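Local coordinates for paenibacillus xanthan lyase (PDB 6F2P), which probably cleaves the side chains of the polysaccharide xanthan by beta-elimination, as a lyase related to polysaccharide lyase family 8, at residues 798-803 with 832-837; 849-852 with 857-860; 721-726 with 732-737; 454-459 with 658-663. All blocks are in the same frame, centred on the assembly; numbering follows the deposited sequence.

Contact 1: residues 798-803 with 832-837. With CA (calcium ion), chain D.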
loop_
_atom_site.group_PDB
_atom_site.type_symbol
_atom_site.label_atom_id
_atom_site.label_comp_id
_atom_site.label_asym_id
_atom_site.label_seq_id
_atom_site.Cartn_x
_atom_site.Cartn_y
_atom_site.Cartn_z
ATOM N N PHE A 798 7.505 -28.366 14.044
ATOM C CA PHE A 798 6.082 -28.072 14.027
ATOM C C PHE A 798 5.583 -28.216 15.453
ATOM O O PHE A 798 6.129 -29.006 16.221
ATOM C CB PHE A 798 5.325 -29.057 13.134
ATOM C CG PHE A 798 5.522 -28.832 11.665
ATOM C CD1 PHE A 798 6.655 -28.182 11.183
ATOM C CD2 PHE A 798 4.567 -29.268 10.757
ATOM C CE1 PHE A 798 6.838 -27.980 9.817
ATOM C CE2 PHE A 798 4.737 -29.068 9.389
ATOM C CZ PHE A 798 5.875 -28.423 8.917
ATOM N N ASN A 799 4.551 -27.460 15.806
ATOM C CA ASN A 799 3.946 -27.569 17.130
ATOM C C ASN A 799 2.495 -28.005 17.044
ATOM O O ASN A 799 1.722 -27.792 17.973
ATOM C CB ASN A 799 4.059 -26.247 17.877
ATOM C CG ASN A 799 5.458 -26.000 18.384
ATOM O OD1 ASN A 799 6.022 -26.831 19.096
ATOM N ND2 ASN A 799 6.041 -24.866 18.002
ATOM N N ASN A 800 2.149 -28.616 15.915
ATOM C CA ASN A 800 0.790 -29.043 15.617
ATOM C C ASN A 800 0.139 -29.861 16.728
ATOM O O ASN A 800 0.715 -30.847 17.195
ATOM C CB ASN A 800 0.769 -29.809 14.296
ATOM C CG ASN A 800 1.313 -28.982 13.142
ATOM O OD1 ASN A 800 2.212 -28.159 13.327
ATOM N ND2 ASN A 800 0.762 -29.186 11.948
ATOM N N ASN A 801 -1.061 -29.423 17.129
ATOM C CA ASN A 801 -1.818 -29.969 18.262
ATOM C C ASN A 801 -2.666 -31.161 17.907
ATOM O O ASN A 801 -2.825 -32.072 18.709
ATOM C CB ASN A 801 -2.816 -28.938 18.802
ATOM C CG ASN A 801 -2.161 -27.696 19.314
ATOM O OD1 ASN A 801 -2.538 -26.589 18.928
ATOM N ND2 ASN A 801 -1.192 -27.857 20.210
ATOM N N ALA A 802 -3.260 -31.120 16.722
ATOM C CA ALA A 802 -4.359 -32.015 16.402
ATOM C C ALA A 802 -4.478 -32.276 14.910
ATOM O O ALA A 802 -3.784 -31.663 14.103
ATOM C CB ALA A 802 -5.664 -31.434 16.935
ATOM N N VAL A 803 -5.367 -33.194 14.555
ATOM C CA VAL A 803 -5.615 -33.535 13.164
ATOM C C VAL A 803 -6.083 -32.296 12.399
ATOM O O VAL A 803 -6.749 -31.430 12.964
ATOM C CB VAL A 803 -6.628 -34.702 13.071
ATOM C CG1 VAL A 803 -7.087 -34.937 11.645
ATOM C CG2 VAL A 803 -6.011 -35.961 13.646
ATOM N N GLY A 832 4.085 -36.798 14.225
ATOM C CA GLY A 832 2.773 -37.211 13.755
ATOM C C GLY A 832 2.805 -37.884 12.392
ATOM O O GLY A 832 3.851 -38.356 11.939
ATOM N N ILE A 833 1.642 -37.938 11.748
ATOM C CA ILE A 833 1.513 -38.461 10.391
ATOM C C ILE A 833 1.068 -37.331 9.476
ATOM O O ILE A 833 0.024 -36.718 9.704
ATOM C CB ILE A 833 0.459 -39.581 10.298
ATOM C CG1 ILE A 833 0.835 -40.756 11.203
ATOM C CG2 ILE A 833 0.284 -40.027 8.855
ATOM C CD1 ILE A 833 -0.165 -41.874 11.176
ATOM N N TYR A 834 1.852 -37.058 8.438
ATOM C CA TYR A 834 1.591 -35.901 7.590
ATOM C C TYR A 834 1.185 -36.237 6.155
ATOM O O TYR A 834 1.585 -37.264 5.606
ATOM C CB TYR A 834 2.783 -34.947 7.628
ATOM C CG TYR A 834 2.848 -34.167 8.922
ATOM C CD1 TYR A 834 3.441 -34.707 10.060
ATOM C CD2 TYR A 834 2.290 -32.898 9.015
ATOM C CE1 TYR A 834 3.486 -33.998 11.250
ATOM C CE2 TYR A 834 2.328 -32.182 10.202
ATOM C CZ TYR A 834 2.923 -32.736 11.314
ATOM O OH TYR A 834 2.960 -32.017 12.485
ATOM N N GLN A 835 0.364 -35.368 5.573
ATOM C CA GLN A 835 -0.034 -35.470 4.173
ATOM C C GLN A 835 0.405 -34.213 3.439
ATOM O O GLN A 835 0.017 -33.107 3.810
ATOM C CB GLN A 835 -1.553 -35.616 4.045
ATOM C CG GLN A 835 -2.076 -35.459 2.617
ATOM C CD GLN A 835 -1.862 -36.716 1.795
ATOM O OE1 GLN A 835 -2.250 -37.808 2.216
ATOM N NE2 GLN A 835 -1.225 -36.574 0.625
ATOM N N LEU A 836 1.212 -34.378 2.400
ATOM C CA LEU A 836 1.654 -33.246 1.597
ATOM C C LEU A 836 0.644 -32.911 0.505
ATOM O O LEU A 836 0.106 -33.802 -0.159
ATOM C CB LEU A 836 3.007 -33.542 0.956
ATOM C CG LEU A 836 3.493 -32.527 -0.080
ATOM C CD1 LEU A 836 3.965 -31.243 0.598
ATOM C CD2 LEU A 836 4.587 -33.121 -0.935
ATOM N N SER A 837 0.378 -31.622 0.334
ATOM C CA SER A 837 -0.403 -31.151 -0.798
ATOM C C SER A 837 0.355 -30.011 -1.460
ATOM O O SER A 837 1.127 -29.310 -0.808
ATOM C CB SER A 837 -1.801 -30.689 -0.366
ATOM O OG SER A 837 -1.753 -29.554 0.485
HETATM CA CA CA D . -3.781 -26.543 16.697
#
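Phe-798 and Tyr-834 meet as an offset edge-to-face aromatic pair, the edge of the phenylalanine turned toward the face of the tyrosine, with planes 86° apart and ring centroids separated by 5.6 Å. Phe-798 CD2 does the touching, 3.6 Å from Tyr-834 OH and 3.7 Å from Tyr-834 CE2. Asn-800 closes in from another direction: its ND2 lies in the plane of the tyrosine ring, at the edge, 3.8 Å from Tyr-834 CE2, and its CG is 3.5 Å from Tyr-834 OH. The two polar groups pack without bonding each other: Asn-800 ND2 bonds to Thr-879 OG1, and Tyr-834 OH makes a weak bond with Tyr-889 O. A leucine in place of Tyr-834 would probably leave the edge of Phe-798 without an aromatic face and Asn-800 without the flat group beside its amide. One residue further on, Asn-801 OD1 binds a calcium ion together with Asp-780 and Asp-805, so the buried pair lies beside the loop that carries a calcium ligand. That loop follows strand 794-798, where Phe-798 packs on Leu-891 and Leu-893 of strand 891-900, whereas Tyr-834 belongs to the facing sheet, on strand 832-838 between strands 871-882 and 841-848.

Contact 2: residues 849-852 with 857-860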
loop_
_atom_site.group_PDB
_atom_site.type_symbol
_atom_site.label_atom_id
_atom_site.label_comp_id
_atom_site.label_asym_id
_atom_site.label_seq_id
_atom_site.Cartn_x
_atom_site.Cartn_y
_atom_site.Cartn_z
ATOM N N MET A 849 5.583 -40.196 10.132
ATOM C CA MET A 849 6.923 -39.664 10.334
ATOM C C MET A 849 7.547 -40.106 11.656
ATOM O O MET A 849 8.599 -39.600 12.046
ATOM C CB MET A 849 6.888 -38.137 10.280
ATOM C CG MET A 849 6.196 -37.560 9.061
ATOM S SD MET A 849 7.259 -37.711 7.634
ATOM C CE MET A 849 6.489 -36.606 6.462
ATOM N N PHE A 850 6.905 -41.037 12.352
ATOM C CA PHE A 850 7.467 -41.544 13.601
ATOM C C PHE A 850 8.343 -42.791 13.404
ATOM O O PHE A 850 8.049 -43.649 12.568
ATOM C CB PHE A 850 6.362 -41.836 14.622
ATOM C CG PHE A 850 6.878 -42.319 15.952
ATOM C CD1 PHE A 850 7.294 -41.414 16.919
ATOM C CD2 PHE A 850 6.955 -43.677 16.235
ATOM C CE1 PHE A 850 7.776 -41.848 18.145
ATOM C CE2 PHE A 850 7.440 -44.118 17.454
ATOM C CZ PHE A 850 7.851 -43.202 18.414
ATOM N N TRP A 851 9.422 -42.874 14.179
ATOM C CA TRP A 851 10.206 -44.103 14.273
ATOM C C TRP A 851 11.072 -44.181 15.541
ATOM O O TRP A 851 11.406 -43.162 16.154
ATOM C CB TRP A 851 11.049 -44.342 13.014
ATOM C CG TRP A 851 12.233 -43.440 12.856
ATOM C CD1 TRP A 851 13.521 -43.695 13.238
ATOM C CD2 TRP A 851 12.243 -42.146 12.255
ATOM N NE1 TRP A 851 14.332 -42.635 12.911
ATOM C CE2 TRP A 851 13.571 -41.670 12.306
ATOM C CE3 TRP A 851 11.258 -41.340 11.680
ATOM C CZ2 TRP A 851 13.936 -40.426 11.804
ATOM C CZ3 TRP A 851 11.620 -40.109 11.182
ATOM C CH2 TRP A 851 12.950 -39.660 11.248
ATOM N N THR A 852 11.425 -45.409 15.913
ATOM C CA THR A 852 12.139 -45.696 17.153
ATOM C C THR A 852 13.551 -46.203 16.879
ATOM O O THR A 852 14.409 -46.197 17.769
ATOM C CB THR A 852 11.400 -46.771 17.963
ATOM O OG1 THR A 852 10.983 -47.819 17.077
ATOM C CG2 THR A 852 10.176 -46.183 18.644
ATOM N N SER A 857 17.760 -39.350 11.172
ATOM C CA SER A 857 16.994 -38.712 10.114
ATOM C C SER A 857 16.703 -39.701 9.001
ATOM O O SER A 857 17.422 -40.681 8.833
ATOM C CB SER A 857 17.771 -37.528 9.551
ATOM O OG SER A 857 19.023 -37.943 9.033
ATOM N N LYS A 858 15.644 -39.442 8.244
ATOM C CA LYS A 858 15.312 -40.252 7.079
ATOM C C LYS A 858 14.829 -39.355 5.952
ATOM O O LYS A 858 14.323 -38.262 6.190
ATOM C CB LYS A 858 14.223 -41.278 7.410
ATOM C CG LYS A 858 14.618 -42.327 8.432
ATOM C CD LYS A 858 13.647 -43.497 8.419
ATOM C CE LYS A 858 12.217 -43.066 8.748
ATOM N NZ LYS A 858 11.261 -44.225 8.758
ATOM N N GLU A 859 14.985 -39.821 4.721
ATOM C CA GLU A 859 14.496 -39.084 3.568
ATOM C C GLU A 859 13.177 -39.684 3.105
ATOM O O GLU A 859 13.152 -40.789 2.560
ATOM C CB GLU A 859 15.500 -39.152 2.424
ATOM C CG GLU A 859 15.289 -38.075 1.397
ATOM C CD GLU A 859 15.814 -36.737 1.866
ATOM O OE1 GLU A 859 16.743 -36.724 2.706
ATOM O OE2 GLU A 859 15.303 -35.700 1.394
ATOM N N PHE A 860 12.083 -38.960 3.321
ATOM C CA PHE A 860 10.770 -39.429 2.907
ATOM C C PHE A 860 10.475 -39.011 1.479
ATOM O O PHE A 860 10.654 -37.852 1.118
ATOM C CB PHE A 860 9.680 -38.891 3.842
ATOM C CG PHE A 860 9.688 -39.519 5.202
ATOM C CD1 PHE A 860 10.614 -39.121 6.162
ATOM C CD2 PHE A 860 8.779 -40.514 5.525
ATOM C CE1 PHE A 860 10.631 -39.703 7.423
ATOM C CE2 PHE A 860 8.785 -41.100 6.786
ATOM C CZ PHE A 860 9.715 -40.693 7.736
#
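The ring of Phe-860 has Met-849 on one face and Trp-851 at its edge. Met-849 SD stands almost exactly over the ring centre, 3.6 Å from the Phe-860 centroid and 3° off the normal, a face-on Met-aromatic contact. At the edge, Trp-851 CZ3 lies near the plane of the phenylalanine, 3.9 Å from Phe-860 CE1. The indole is itself flanked: Lys-858 CE sits over one face in a CH-pi contact, 3.7 Å from the centroid of the Trp-851 six-membered ring, and Ser-857 CA approaches its edge, 3.9 Å from Trp-851 CZ2. A bend at chi3 (-60°) folds the lysine chain back over the indole, the two side chains running past each other in opposite directions. Met-849 is also bent, at chi2 (-76°), which carries its sulfur over the phenylalanine. Trp-851 NE1 is bonded to Glu-855 O within the intervening loop, fixing the rotation of the indole. The segment 849-852 belongs to a connection that passes from strand 841-848 in one sheet of a beta-sandwich to strand 857-867 in the other, and its Met-aromatic and CH-pi contacts pack it on the first residues of that second strand.

Contact 3: residues 721-726 with 732-737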
loop_
_atom_site.group_PDB
_atom_site.type_symbol
_atom_site.label_atom_id
_atom_site.label_comp_id
_atom_site.label_asym_id
_atom_site.label_seq_id
_atom_site.Cartn_x
_atom_site.Cartn_y
_atom_site.Cartn_z
ATOM N N GLU A 721 15.392 -7.131 -4.615
ATOM C CA GLU A 721 14.576 -8.335 -4.690
ATOM C C GLU A 721 14.278 -8.785 -6.122
ATOM O O GLU A 721 13.565 -9.767 -6.336
ATOM C CB GLU A 721 13.295 -8.152 -3.871
ATOM C CG GLU A 721 13.567 -7.821 -2.405
ATOM C CD GLU A 721 14.533 -8.811 -1.760
ATOM O OE1 GLU A 721 14.369 -10.035 -1.965
ATOM O OE2 GLU A 721 15.464 -8.369 -1.055
ATOM N N ILE A 722 14.839 -8.073 -7.095
ATOM C CA ILE A 722 14.742 -8.468 -8.497
ATOM C C ILE A 722 15.825 -9.481 -8.858
ATOM O O ILE A 722 16.990 -9.299 -8.525
ATOM C CB ILE A 722 14.918 -7.266 -9.443
ATOM C CG1 ILE A 722 13.903 -6.169 -9.134
ATOM C CG2 ILE A 722 14.789 -7.713 -10.897
ATOM C CD1 ILE A 722 12.507 -6.532 -9.517
ATOM N N THR A 723 15.441 -10.547 -9.545
ATOM C CA THR A 723 16.410 -11.490 -10.082
ATOM C C THR A 723 16.219 -11.571 -11.580
ATOM O O THR A 723 15.185 -12.048 -12.042
ATOM C CB THR A 723 16.213 -12.897 -9.501
ATOM O OG1 THR A 723 16.415 -12.863 -8.083
ATOM C CG2 THR A 723 17.193 -13.870 -10.122
ATOM N N VAL A 724 17.201 -11.092 -12.340
ATOM C CA VAL A 724 17.103 -11.125 -13.794
ATOM C C VAL A 724 17.230 -12.559 -14.305
ATOM O O VAL A 724 18.111 -13.300 -13.879
ATOM C CB VAL A 724 18.169 -10.246 -14.447
ATOM C CG1 VAL A 724 18.063 -10.330 -15.956
ATOM C CG2 VAL A 724 18.008 -8.823 -13.993
ATOM N N ILE A 725 16.332 -12.955 -15.199
ATOM C CA ILE A 725 16.323 -14.324 -15.704
ATOM C C ILE A 725 16.808 -14.402 -17.146
ATOM O O ILE A 725 17.473 -15.366 -17.533
ATOM C CB ILE A 725 14.928 -14.950 -15.565
ATOM C CG1 ILE A 725 14.536 -14.989 -14.090
ATOM C CG2 ILE A 725 14.889 -16.351 -16.168
ATOM C CD1 ILE A 725 13.244 -15.710 -13.838
ATOM N N GLN A 726 16.504 -13.372 -17.929
ATOM C CA GLN A 726 16.936 -13.341 -19.315
ATOM C C GLN A 726 16.928 -11.934 -19.891
ATOM O O GLN A 726 16.114 -11.113 -19.498
ATOM C CB GLN A 726 16.027 -14.233 -20.151
ATOM C CG GLN A 726 16.489 -14.416 -21.573
ATOM C CD GLN A 726 15.537 -15.267 -22.359
ATOM O OE1 GLN A 726 15.715 -16.481 -22.468
ATOM N NE2 GLN A 726 14.500 -14.641 -22.897
ATOM N N LYS A 732 13.228 -11.268 -19.062
ATOM C CA LYS A 732 12.598 -12.124 -18.066
ATOM C C LYS A 732 13.195 -11.848 -16.702
ATOM O O LYS A 732 14.411 -11.790 -16.563
ATOM C CB LYS A 732 12.778 -13.606 -18.415
ATOM C CG LYS A 732 11.973 -14.067 -19.618
ATOM C CD LYS A 732 12.025 -15.589 -19.793
ATOM C CE LYS A 732 11.032 -16.042 -20.863
ATOM N NZ LYS A 732 11.077 -17.504 -21.144
ATOM N N PHE A 733 12.344 -11.668 -15.697
ATOM C CA PHE A 733 12.826 -11.552 -14.325
ATOM C C PHE A 733 11.789 -12.005 -13.319
ATOM O O PHE A 733 10.664 -12.328 -13.695
ATOM C CB PHE A 733 13.297 -10.129 -14.013
ATOM C CG PHE A 733 12.208 -9.091 -14.046
ATOM C CD1 PHE A 733 11.794 -8.533 -15.249
ATOM C CD2 PHE A 733 11.626 -8.639 -12.867
ATOM C CE1 PHE A 733 10.797 -7.557 -15.277
ATOM C CE2 PHE A 733 10.626 -7.664 -12.887
ATOM C CZ PHE A 733 10.212 -7.126 -14.091
ATOM N N LYS A 734 12.177 -12.051 -12.045
ATOM C CA LYS A 734 11.237 -12.347 -10.965
ATOM C C LYS A 734 11.487 -11.399 -9.806
ATOM O O LYS A 734 12.579 -10.860 -9.674
ATOM C CB LYS A 734 11.348 -13.802 -10.497
ATOM C CG LYS A 734 12.683 -14.155 -9.869
ATOM C CD LYS A 734 12.815 -15.648 -9.574
ATOM C CE LYS A 734 14.187 -15.947 -8.988
ATOM N NZ LYS A 734 14.409 -17.391 -8.728
ATOM N N VAL A 735 10.463 -11.199 -8.980
ATOM C CA VAL A 735 10.545 -10.343 -7.806
ATOM C C VAL A 735 10.180 -11.160 -6.580
ATOM O O VAL A 735 9.171 -11.865 -6.592
ATOM C CB VAL A 735 9.515 -9.210 -7.873
ATOM C CG1 VAL A 735 9.770 -8.191 -6.767
ATOM C CG2 VAL A 735 9.526 -8.546 -9.243
ATOM N N ASN A 736 10.992 -11.081 -5.529
ATOM C CA ASN A 736 10.624 -11.681 -4.254
ATOM C C ASN A 736 9.867 -10.646 -3.427
ATOM O O ASN A 736 10.462 -9.713 -2.889
ATOM C CB ASN A 736 11.863 -12.157 -3.503
ATOM C CG ASN A 736 11.522 -12.993 -2.279
ATOM O OD1 ASN A 736 10.442 -12.861 -1.691
ATOM N ND2 ASN A 736 12.453 -13.853 -1.879
ATOM N N VAL A 737 8.555 -10.809 -3.322
ATOM C CA VAL A 737 7.727 -9.769 -2.722
ATOM C C VAL A 737 7.315 -10.080 -1.295
ATOM O O VAL A 737 6.379 -9.479 -0.790
ATOM C CB VAL A 737 6.448 -9.507 -3.554
ATOM C CG1 VAL A 737 6.801 -8.876 -4.891
ATOM C CG2 VAL A 737 5.669 -10.804 -3.761
#
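Strands 722-726 and 731-736 form an antiparallel beta hairpin interrupted by a classic beta bulge, a clear example of how one extra residue is accommodated in a regular pairing. Thr-723 and Lys-734 make a hydrogen-bonded pair, Thr-723 N to Lys-734 O at 2.9 Å and Lys-734 N to Thr-723 O at 3.0 Å. Beyond Val-724 the register slips by one: Ile-725 and Gln-726 both face Lys-732, and their N-H groups reach Lys-732 O from the same face of its carbonyl plane, Gln-726 N at 3.0 Å from that oxygen. Lys-732 N returns a bond to Gln-726 O. At the other end, Asn-736 N is 3.0 Å from Glu-721 O.

In the regular pairs the side chains alternate between two faces. Ile-722, Val-724, Phe-733 and Val-735 share one; there Ile-722 CD1 meets Val-735 CG2 at 3.6 Å, and its other branch, CG2, lies 3.8 Å from Phe-733 CD2. With CG1 beside the backbone N (chi1 -56°) and CG2 anti to it, CG2 faces the Phe-733 ring while CD1 lies against Val-735 and also near the rim of that ring. An alanine here is likely to open a gap between the Phe-733 ring and Val-735, removing both contacts at once. On the opposite face Lys-734 CE runs alongside Thr-723 CB at 3.7 Å, while Lys-734 NZ forms a salt bridge with Asp-812 of strand 806-813.

Strand 722-726 is the outermost of its five-stranded sheet, strand 731-736 pairing also with 703-708; the apolar face packs against strands 688-694 and 744-750 of the neighbouring sheet.

Contact 4: residues 454-459 with 658-663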
loop_
_atom_site.group_PDB
_atom_site.type_symbol
_atom_site.label_atom_id
_atom_site.label_comp_id
_atom_site.label_asym_id
_atom_site.label_seq_id
_atom_site.Cartn_x
_atom_site.Cartn_y
_atom_site.Cartn_z
ATOM N N LYS A 454 -11.586 -8.044 0.274
ATOM C CA LYS A 454 -10.660 -7.973 -0.864
ATOM C C LYS A 454 -9.339 -7.306 -0.480
ATOM O O LYS A 454 -9.322 -6.217 0.090
ATOM C CB LYS A 454 -11.286 -7.219 -2.047
ATOM C CG LYS A 454 -12.616 -7.765 -2.544
ATOM C CD LYS A 454 -12.511 -9.179 -3.070
ATOM C CE LYS A 454 -13.837 -9.639 -3.664
ATOM N NZ LYS A 454 -13.786 -11.060 -4.139
ATOM N N SER A 455 -8.232 -7.958 -0.813
ATOM C CA SER A 455 -6.905 -7.472 -0.459
ATOM C C SER A 455 -6.256 -6.645 -1.565
ATOM O O SER A 455 -5.262 -5.955 -1.327
ATOM C CB SER A 455 -5.997 -8.651 -0.129
ATOM O OG SER A 455 -5.977 -9.567 -1.211
ATOM N N TRP A 456 -6.804 -6.729 -2.772
ATOM C CA TRP A 456 -6.223 -6.040 -3.916
ATOM C C TRP A 456 -6.563 -4.560 -3.846
ATOM O O TRP A 456 -7.568 -4.109 -4.391
ATOM C CB TRP A 456 -6.756 -6.632 -5.224
ATOM C CG TRP A 456 -5.820 -6.603 -6.425
ATOM C CD1 TRP A 456 -5.436 -7.680 -7.173
ATOM C CD2 TRP A 456 -5.184 -5.453 -7.029
ATOM N NE1 TRP A 456 -4.602 -7.284 -8.193
ATOM C CE2 TRP A 456 -4.430 -5.926 -8.130
ATOM C CE3 TRP A 456 -5.179 -4.081 -6.747
ATOM C CZ2 TRP A 456 -3.677 -5.077 -8.947
ATOM C CZ3 TRP A 456 -4.429 -3.235 -7.560
ATOM C CH2 TRP A 456 -3.686 -3.739 -8.651
ATOM N N ALA A 457 -5.720 -3.803 -3.164
ATOM C CA ALA A 457 -5.801 -2.357 -3.216
ATOM C C ALA A 457 -4.384 -1.814 -3.136
ATOM O O ALA A 457 -3.618 -2.183 -2.249
ATOM C CB ALA A 457 -6.645 -1.825 -2.083
ATOM N N GLY A 458 -4.028 -0.952 -4.075
ATOM C CA GLY A 458 -2.703 -0.373 -4.090
ATOM C C GLY A 458 -2.301 -0.031 -5.507
ATOM O O GLY A 458 -3.158 0.272 -6.344
ATOM N N GLY A 459 -1.001 -0.091 -5.781
ATOM C CA GLY A 459 -0.495 0.259 -7.089
ATOM C C GLY A 459 1.008 0.404 -7.114
ATOM O O GLY A 459 1.695 -0.002 -6.175
ATOM N N GLY A 658 0.769 1.452 -17.876
ATOM C CA GLY A 658 0.377 0.958 -16.568
ATOM C C GLY A 658 -0.522 -0.255 -16.733
ATOM O O GLY A 658 -1.399 -0.275 -17.607
ATOM N N ILE A 659 -0.306 -1.279 -15.909
ATOM C CA ILE A 659 -1.124 -2.484 -15.970
ATOM C C ILE A 659 -1.482 -3.021 -14.591
ATOM O O ILE A 659 -0.610 -3.177 -13.743
ATOM C CB ILE A 659 -0.389 -3.624 -16.676
ATOM C CG1 ILE A 659 0.203 -3.163 -18.013
ATOM C CG2 ILE A 659 -1.324 -4.822 -16.839
ATOM C CD1 ILE A 659 1.043 -4.219 -18.708
ATOM N N ASN A 660 -2.763 -3.317 -14.373
ATOM C CA ASN A 660 -3.175 -4.063 -13.193
ATOM C C ASN A 660 -3.567 -5.501 -13.559
ATOM O O ASN A 660 -4.425 -5.720 -14.414
ATOM C CB ASN A 660 -4.327 -3.362 -12.473
ATOM C CG ASN A 660 -3.907 -2.045 -11.817
ATOM O OD1 ASN A 660 -2.748 -1.865 -11.437
ATOM N ND2 ASN A 660 -4.863 -1.122 -11.673
ATOM N N PHE A 661 -2.921 -6.470 -12.913
ATOM C CA PHE A 661 -3.224 -7.887 -13.091
ATOM C C PHE A 661 -4.068 -8.408 -11.925
ATOM O O PHE A 661 -3.642 -8.349 -10.766
ATOM C CB PHE A 661 -1.930 -8.696 -13.153
ATOM C CG PHE A 661 -1.127 -8.484 -14.404
ATOM C CD1 PHE A 661 -1.417 -9.195 -15.557
ATOM C CD2 PHE A 661 -0.062 -7.599 -14.421
ATOM C CE1 PHE A 661 -0.669 -9.016 -16.718
ATOM C CE2 PHE A 661 0.689 -7.418 -15.572
ATOM C CZ PHE A 661 0.385 -8.130 -16.719
ATOM N N TRP A 662 -5.245 -8.945 -12.236
ATOM C CA TRP A 662 -6.227 -9.311 -11.211
ATOM C C TRP A 662 -6.190 -10.763 -10.729
ATOM O O TRP A 662 -6.775 -11.087 -9.692
ATOM C CB TRP A 662 -7.639 -8.973 -11.694
ATOM C CG TRP A 662 -7.863 -7.505 -11.836
ATOM C CD1 TRP A 662 -8.019 -6.807 -12.996
ATOM C CD2 TRP A 662 -7.940 -6.543 -10.776
ATOM N NE1 TRP A 662 -8.192 -5.472 -12.726
ATOM C CE2 TRP A 662 -8.150 -5.285 -11.370
ATOM C CE3 TRP A 662 -7.862 -6.627 -9.382
ATOM C CZ2 TRP A 662 -8.279 -4.117 -10.618
ATOM C CZ3 TRP A 662 -7.991 -5.469 -8.639
ATOM C CH2 TRP A 662 -8.192 -4.230 -9.258
ATOM N N ASN A 663 -5.516 -11.637 -11.472
ATOM C CA ASN A 663 -5.551 -13.063 -11.164
ATOM C C ASN A 663 -4.184 -13.656 -10.852
ATOM O O ASN A 663 -3.154 -13.158 -11.313
ATOM C CB ASN A 663 -6.203 -13.841 -12.306
ATOM C CG ASN A 663 -7.609 -13.362 -12.614
ATOM O OD1 ASN A 663 -7.914 -13.007 -13.750
ATOM N ND2 ASN A 663 -8.475 -13.352 -11.603
#
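Trp-456 lays one face of its indole on Trp-662 and turns an edge to Phe-661 O and Asn-660. Its NE1 donates to Phe-661 O, 2.9 Å away; the oxygen lies close to the plane of the indole, so the bond sets the rotation of the ring, although the donor is tilted from the carbonyl plane of Phe-661. A chi1 of -149°, short of fully anti to the backbone N, points the indole toward 658-663, and chi2 (124°) presents its face to Trp-662. Trp-662 CZ3 sits over that face; the two tryptophan side chains cross at about a right angle and their rings meet obliquely, six-membered ring of Trp-662 against five-membered ring of Trp-456, centroids 4.1 Å apart and planes at 43°. Trp-662 and Asn-660 both hold CG beside the backbone N, anti to the carbonyl carbon. Trp-662 NE1 bonds to Gln-647 OE1. Trp-456 CH2 comes 3.5 Å from Asn-660 OD1, near the ring plane; the buried amide is satisfied elsewhere, ND2 by Ser-485 OG and OD1 by Ser-679 OG, which pins it beside the ring. Trp-456 centres an inverse gamma turn just ahead of strand 457-462, an outermost strand of a large super-sandwich sheet. Its partners lie at the end of strand 656-661 and just beyond it, in the C-terminal beta-sandwich, so the contact joins the two domains, with Glu-472 of strand 466-474 beside both tryptophans.

Overall arrangement
The four contacts follow one another along the chain in the order 4, 3, 1, 2, each closing before the next opens. Contact 4 joins the super-sandwich to the C-terminal beta-sandwich, and contact 3 is a hairpin of the latter's second sheet; the centres of contacts 3 and 4 are about 19 Å apart. Contacts 1 and 2 lie in the following calcium-bound beta-sandwich, centres about 14 Å apart, and touch: Gly-832 O is 3.1 Å from Met-849 N, with Tyr-834 packed on Met-849. Contact 1 and contact 3 are about 33 Å apart, centre to centre, yet the salt bridge of contact 3 reaches the sheet that holds contact 1. The series illustrates how a multidomain lyase combines packing within sandwiches with contacts between them.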